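Local coordinates for glycosyltransferase (Streptomyces halstedii, PDB 3WAD), which is a glycosyltransferase of the GT-B type, built from two Rossmann-like domains, related in sequence to the erythromycin biosynthesis protein CIII family, at residues 219-231 / 396-409. Residues are numbered along the deposited sequence; the frame is centred on the assembly and turned at random.
Sequences QPALSMRHLPFNG and YDALPSLTETVGEL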
loop_
_atom_site.group_PDB
_atom_site.type_symbol
_atom_site.label_atom_id
_atom_site.label_comp_id
_atom_site.label_asym_id
_atom_site.label_seq_id
_atom_site.Cartn_x
_atom_site.Cartn_y
_atom_site.Cartn_z
ATOM N N GLN B 219 -10.833 10.478 -28.275
ATOM C CA GLN B 219 -9.889 11.128 -27.378
ATOM C C GLN B 219 -8.689 10.221 -27.017
ATOM O O GLN B 219 -8.739 8.983 -27.145
ATOM C CB GLN B 219 -10.618 11.698 -26.154
ATOM C CG GLN B 219 -11.503 12.935 -26.484
ATOM C CD GLN B 219 -12.936 12.597 -26.934
ATOM O OE1 GLN B 219 -13.557 11.632 -26.455
ATOM N NE2 GLN B 219 -13.472 13.406 -27.856
ATOM N N PRO B 220 -7.567 10.840 -26.645
ATOM C CA PRO B 220 -6.475 9.945 -26.325
ATOM C C PRO B 220 -6.651 9.462 -24.854
ATOM O O PRO B 220 -7.419 10.063 -24.067
ATOM C CB PRO B 220 -5.232 10.826 -26.540
ATOM C CG PRO B 220 -5.750 12.201 -26.966
ATOM C CD PRO B 220 -7.177 12.254 -26.535
ATOM N N ALA B 221 -6.015 8.347 -24.527
ATOM C CA ALA B 221 -6.142 7.675 -23.222
ATOM C C ALA B 221 -4.743 7.285 -22.915
ATOM O O ALA B 221 -4.058 6.774 -23.802
ATOM C CB ALA B 221 -6.964 6.374 -23.332
ATOM N N LEU B 222 -4.314 7.456 -21.678
ATOM C CA LEU B 222 -3.022 6.922 -21.274
ATOM C C LEU B 222 -3.318 5.448 -21.049
ATOM O O LEU B 222 -4.392 5.097 -20.544
ATOM C CB LEU B 222 -2.613 7.564 -19.955
ATOM C CG LEU B 222 -2.321 9.071 -19.995
ATOM C CD1 LEU B 222 -2.289 9.575 -18.566
ATOM C CD2 LEU B 222 -0.941 9.189 -20.614
ATOM N N SER B 223 -2.390 4.597 -21.453
ATOM C CA SER B 223 -2.454 3.213 -21.117
ATOM C C SER B 223 -1.388 2.889 -20.101
ATOM O O SER B 223 -0.508 3.739 -19.780
ATOM C CB SER B 223 -2.343 2.350 -22.370
ATOM O OG SER B 223 -1.051 2.482 -22.957
ATOM N N MET B 224 -1.493 1.685 -19.569
ATOM C CA MET B 224 -0.784 1.311 -18.362
ATOM C C MET B 224 -0.774 -0.217 -18.247
ATOM O O MET B 224 -1.655 -0.887 -18.742
ATOM C CB MET B 224 -1.404 2.012 -17.161
ATOM C CG MET B 224 -1.255 1.304 -15.868
ATOM S SD MET B 224 -2.099 2.188 -14.600
ATOM C CE MET B 224 -3.816 1.920 -15.078
ATOM N N ARG B 225 0.325 -0.746 -17.740
ATOM C CA ARG B 225 0.428 -2.142 -17.362
ATOM C C ARG B 225 -0.313 -2.279 -16.000
ATOM O O ARG B 225 0.297 -2.339 -14.926
ATOM C CB ARG B 225 1.895 -2.515 -17.222
ATOM C CG ARG B 225 2.143 -4.023 -17.023
ATOM C CD ARG B 225 3.586 -4.359 -17.036
ATOM N NE ARG B 225 4.269 -3.708 -15.889
ATOM C CZ ARG B 225 5.563 -3.416 -15.823
ATOM N NH1 ARG B 225 6.359 -3.673 -16.862
ATOM N NH2 ARG B 225 6.063 -2.834 -14.732
ATOM N N HIS B 226 -1.631 -2.398 -16.085
ATOM C CA HIS B 226 -2.515 -2.407 -14.935
ATOM C C HIS B 226 -2.175 -3.473 -13.942
ATOM O O HIS B 226 -2.135 -4.644 -14.253
ATOM C CB HIS B 226 -3.984 -2.530 -15.405
ATOM C CG HIS B 226 -4.985 -2.417 -14.304
ATOM N ND1 HIS B 226 -4.906 -1.451 -13.314
ATOM C CD2 HIS B 226 -6.079 -3.179 -14.019
ATOM C CE1 HIS B 226 -5.947 -1.585 -12.504
ATOM N NE2 HIS B 226 -6.661 -2.631 -12.902
ATOM N N LEU B 227 -1.919 -3.047 -12.723
ATOM C CA LEU B 227 -1.650 -4.016 -11.653
ATOM C C LEU B 227 -3.031 -4.355 -10.896
ATOM O O LEU B 227 -3.728 -3.440 -10.420
ATOM C CB LEU B 227 -0.497 -3.562 -10.730
ATOM C CG LEU B 227 0.223 -4.632 -9.890
ATOM C CD1 LEU B 227 1.354 -3.954 -9.178
ATOM C CD2 LEU B 227 -0.789 -5.088 -8.777
ATOM N N PRO B 228 -3.463 -5.653 -10.937
ATOM C CA PRO B 228 -4.712 -6.129 -10.294
ATOM C C PRO B 228 -4.491 -6.282 -8.830
ATOM O O PRO B 228 -3.751 -7.151 -8.415
ATOM C CB PRO B 228 -4.968 -7.495 -10.938
ATOM C CG PRO B 228 -3.784 -7.913 -11.626
ATOM C CD PRO B 228 -2.756 -6.727 -11.644
ATOM N N PHE B 229 -5.009 -5.351 -8.036
ATOM C CA PHE B 229 -4.839 -5.451 -6.579
ATOM C C PHE B 229 -5.930 -6.410 -6.098
ATOM O O PHE B 229 -7.144 -6.109 -6.254
ATOM C CB PHE B 229 -5.009 -4.081 -5.880
ATOM C CG PHE B 229 -4.926 -4.154 -4.351
ATOM C CD1 PHE B 229 -3.814 -4.689 -3.748
ATOM C CD2 PHE B 229 -5.954 -3.650 -3.553
ATOM C CE1 PHE B 229 -3.705 -4.761 -2.361
ATOM C CE2 PHE B 229 -5.876 -3.720 -2.160
ATOM C CZ PHE B 229 -4.724 -4.295 -1.551
ATOM N N ASN B 230 -5.505 -7.499 -5.485
ATOM C CA ASN B 230 -6.426 -8.507 -4.976
ATOM C C ASN B 230 -6.943 -8.344 -3.530
ATOM O O ASN B 230 -7.836 -9.106 -3.085
ATOM C CB ASN B 230 -5.860 -9.905 -5.278
ATOM C CG ASN B 230 -5.574 -10.079 -6.773
ATOM O OD1 ASN B 230 -6.335 -9.569 -7.652
ATOM N ND2 ASN B 230 -4.458 -10.708 -7.072
ATOM N N GLY B 231 -6.430 -7.335 -2.810
ATOM C CA GLY B 231 -6.933 -7.032 -1.447
ATOM C C GLY B 231 -6.022 -7.725 -0.461
ATOM O O GLY B 231 -5.113 -8.406 -0.859
ATOM N N TYR B 396 1.241 -7.267 -22.568
ATOM C CA TYR B 396 0.902 -6.561 -21.333
ATOM C C TYR B 396 2.205 -6.163 -20.599
ATOM O O TYR B 396 2.319 -5.032 -20.088
ATOM C CB TYR B 396 0.029 -7.501 -20.475
ATOM C CG TYR B 396 -0.005 -7.166 -18.977
ATOM C CD1 TYR B 396 -0.991 -6.344 -18.443
ATOM C CD2 TYR B 396 0.899 -7.716 -18.128
ATOM C CE1 TYR B 396 -1.036 -6.044 -17.035
ATOM C CE2 TYR B 396 0.864 -7.440 -16.742
ATOM C CZ TYR B 396 -0.092 -6.628 -16.220
ATOM O OH TYR B 396 -0.122 -6.399 -14.859
ATOM N N ASP B 397 3.155 -7.073 -20.493
ATOM C CA ASP B 397 4.432 -6.744 -19.787
ATOM C C ASP B 397 5.126 -5.504 -20.347
ATOM O O ASP B 397 5.880 -4.835 -19.642
ATOM C CB ASP B 397 5.446 -7.904 -19.805
ATOM C CG ASP B 397 5.056 -9.074 -18.843
ATOM O OD1 ASP B 397 4.279 -8.855 -17.858
ATOM O OD2 ASP B 397 5.507 -10.236 -19.094
ATOM N N ALA B 398 4.858 -5.229 -21.613
ATOM C CA ALA B 398 5.488 -4.153 -22.400
ATOM C C ALA B 398 4.699 -2.886 -22.315
ATOM O O ALA B 398 5.130 -1.872 -22.870
ATOM C CB ALA B 398 5.614 -4.602 -23.898
ATOM N N LEU B 399 3.522 -2.903 -21.657
ATOM C CA LEU B 399 2.819 -1.635 -21.446
ATOM C C LEU B 399 3.501 -0.685 -20.445
ATOM O O LEU B 399 4.343 -1.087 -19.672
ATOM C CB LEU B 399 1.344 -1.878 -21.031
ATOM C CG LEU B 399 0.437 -2.518 -22.069
ATOM C CD1 LEU B 399 -0.940 -2.921 -21.366
ATOM C CD2 LEU B 399 0.194 -1.468 -23.154
ATOM N N PRO B 400 3.093 0.585 -20.395
ATOM C CA PRO B 400 3.929 1.396 -19.505
ATOM C C PRO B 400 3.774 1.026 -18.006
ATOM O O PRO B 400 2.651 0.818 -17.500
ATOM C CB PRO B 400 3.503 2.817 -19.769
ATOM C CG PRO B 400 2.608 2.799 -21.003
ATOM C CD PRO B 400 2.171 1.371 -21.228
ATOM N N SER B 401 4.918 0.899 -17.351
ATOM C CA SER B 401 5.038 0.504 -15.987
ATOM C C SER B 401 4.305 1.521 -15.131
ATOM O O SER B 401 4.020 2.630 -15.590
ATOM C CB SER B 401 6.526 0.495 -15.615
ATOM O OG SER B 401 6.901 1.817 -15.318
ATOM N N LEU B 402 4.013 1.201 -13.869
ATOM C CA LEU B 402 3.398 2.247 -13.033
ATOM C C LEU B 402 4.309 3.482 -12.812
ATOM O O LEU B 402 3.816 4.605 -12.757
ATOM C CB LEU B 402 2.888 1.691 -11.665
ATOM C CG LEU B 402 1.425 1.194 -11.530
ATOM C CD1 LEU B 402 0.909 0.773 -12.845
ATOM C CD2 LEU B 402 1.436 -0.024 -10.611
ATOM N N THR B 403 5.614 3.265 -12.628
ATOM C CA THR B 403 6.568 4.376 -12.522
ATOM C C THR B 403 6.525 5.314 -13.775
ATOM O O THR B 403 6.285 6.501 -13.626
ATOM C CB THR B 403 7.972 3.835 -12.335
ATOM O OG1 THR B 403 7.951 2.959 -11.202
ATOM C CG2 THR B 403 8.913 4.953 -12.023
ATOM N N GLU B 404 6.616 4.760 -14.988
ATOM C CA GLU B 404 6.365 5.555 -16.207
ATOM C C GLU B 404 5.016 6.305 -16.183
ATOM O O GLU B 404 4.861 7.429 -16.702
ATOM C CB GLU B 404 6.285 4.631 -17.408
ATOM C CG GLU B 404 7.530 4.001 -17.919
ATOM C CD GLU B 404 7.249 3.232 -19.223
ATOM O OE1 GLU B 404 6.732 3.850 -20.257
ATOM O OE2 GLU B 404 7.524 2.010 -19.195
ATOM N N THR B 405 3.984 5.663 -15.614
ATOM C CA THR B 405 2.654 6.282 -15.581
ATOM C C THR B 405 2.580 7.449 -14.605
ATOM O O THR B 405 1.896 8.475 -14.867
ATOM C CB THR B 405 1.544 5.235 -15.213
ATOM O OG1 THR B 405 1.590 4.166 -16.195
ATOM C CG2 THR B 405 0.258 5.918 -15.226
ATOM N N VAL B 406 3.234 7.283 -13.449
ATOM C CA VAL B 406 3.357 8.398 -12.527
ATOM C C VAL B 406 4.053 9.542 -13.306
ATOM O O VAL B 406 3.666 10.661 -13.202
ATOM C CB VAL B 406 4.218 7.981 -11.274
ATOM C CG1 VAL B 406 4.647 9.251 -10.469
ATOM C CG2 VAL B 406 3.456 6.979 -10.405
ATOM N N GLY B 407 5.033 9.215 -14.151
ATOM C CA GLY B 407 5.761 10.253 -14.886
ATOM C C GLY B 407 4.835 10.980 -15.830
ATOM O O GLY B 407 4.915 12.161 -15.929
ATOM N N GLU B 408 3.903 10.266 -16.478
ATOM C CA GLU B 408 2.885 10.949 -17.278
ATOM C C GLU B 408 1.941 11.764 -16.465
ATOM O O GLU B 408 1.449 12.800 -16.913
ATOM C CB GLU B 408 2.039 9.949 -18.083
ATOM C CG GLU B 408 2.820 9.139 -18.986
ATOM C CD GLU B 408 3.124 9.849 -20.298
ATOM O OE1 GLU B 408 2.875 11.089 -20.460
ATOM O OE2 GLU B 408 3.690 9.139 -21.167
ATOM N N LEU B 409 1.601 11.278 -15.262
ATOM C CA LEU B 409 0.640 11.994 -14.478
ATOM C C LEU B 409 1.264 13.332 -13.997
ATOM O O LEU B 409 0.564 14.305 -13.780
ATOM C CB LEU B 409 0.199 11.128 -13.255
ATOM C CG LEU B 409 -0.725 9.939 -13.643
ATOM C CD1 LEU B 409 -1.036 9.073 -12.431
ATOM C CD2 LEU B 409 -1.987 10.405 -14.307
HETATM O O HOH W 1 1.088 5.588 -18.563
HETATM O O HOH W 2 4.578 -1.531 -12.988
#
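Met224 and Arg225 run antiparallel to Leu399 and Pro400, Met224 opposite Pro400 and Arg225 opposite Leu399 (CA atoms 4.8 Å apart in the second pair), and one nearly straight backbone bond, Arg225 N to Pro400 O (2.8 Å, 174° at the hydrogen), joins the chains where Arg225 centres an inverse gamma turn. The arginine side chain then reaches along the turn that links helices 384-397 and 402-415. With CG anti to the backbone N (chi1 -172°), its CG lies over one face of the Tyr396 ring, a CH-pi contact 3.7 Å from the centroid, while NH1 donates to Asp397 O (3.1 Å) almost exactly in the guanidinium plane. Ser401 CA sits over the rim of one guanidinium face, and a water links NH2 to Leu402 N. The same tyrosine gives its OH to His226 O (2.7 Å), above that carbonyl's plane. The arrangement illustrates a feature of GT-B enzymes: the chain crosses back at its C-terminal end, and the last helix packs on the N-terminal domain, here beside edge strand 221-222 and against Ala23 of helix 18-27. Ser401 and Glu404 form a capping box at the start of helix 402-415, with Ser401 OG accepting from Glu404 N. Leu402 divides its methyls, CD1 meeting Met224 CG (3.8 Å) and CD2 Leu227 CB (4.0 Å). Farther along, Leu222 CD2 rests on CB of Glu408, a residue whose carboxylate makes a salt bridge with Arg411, and a second water bridges Ser223 O and Thr405 OG1.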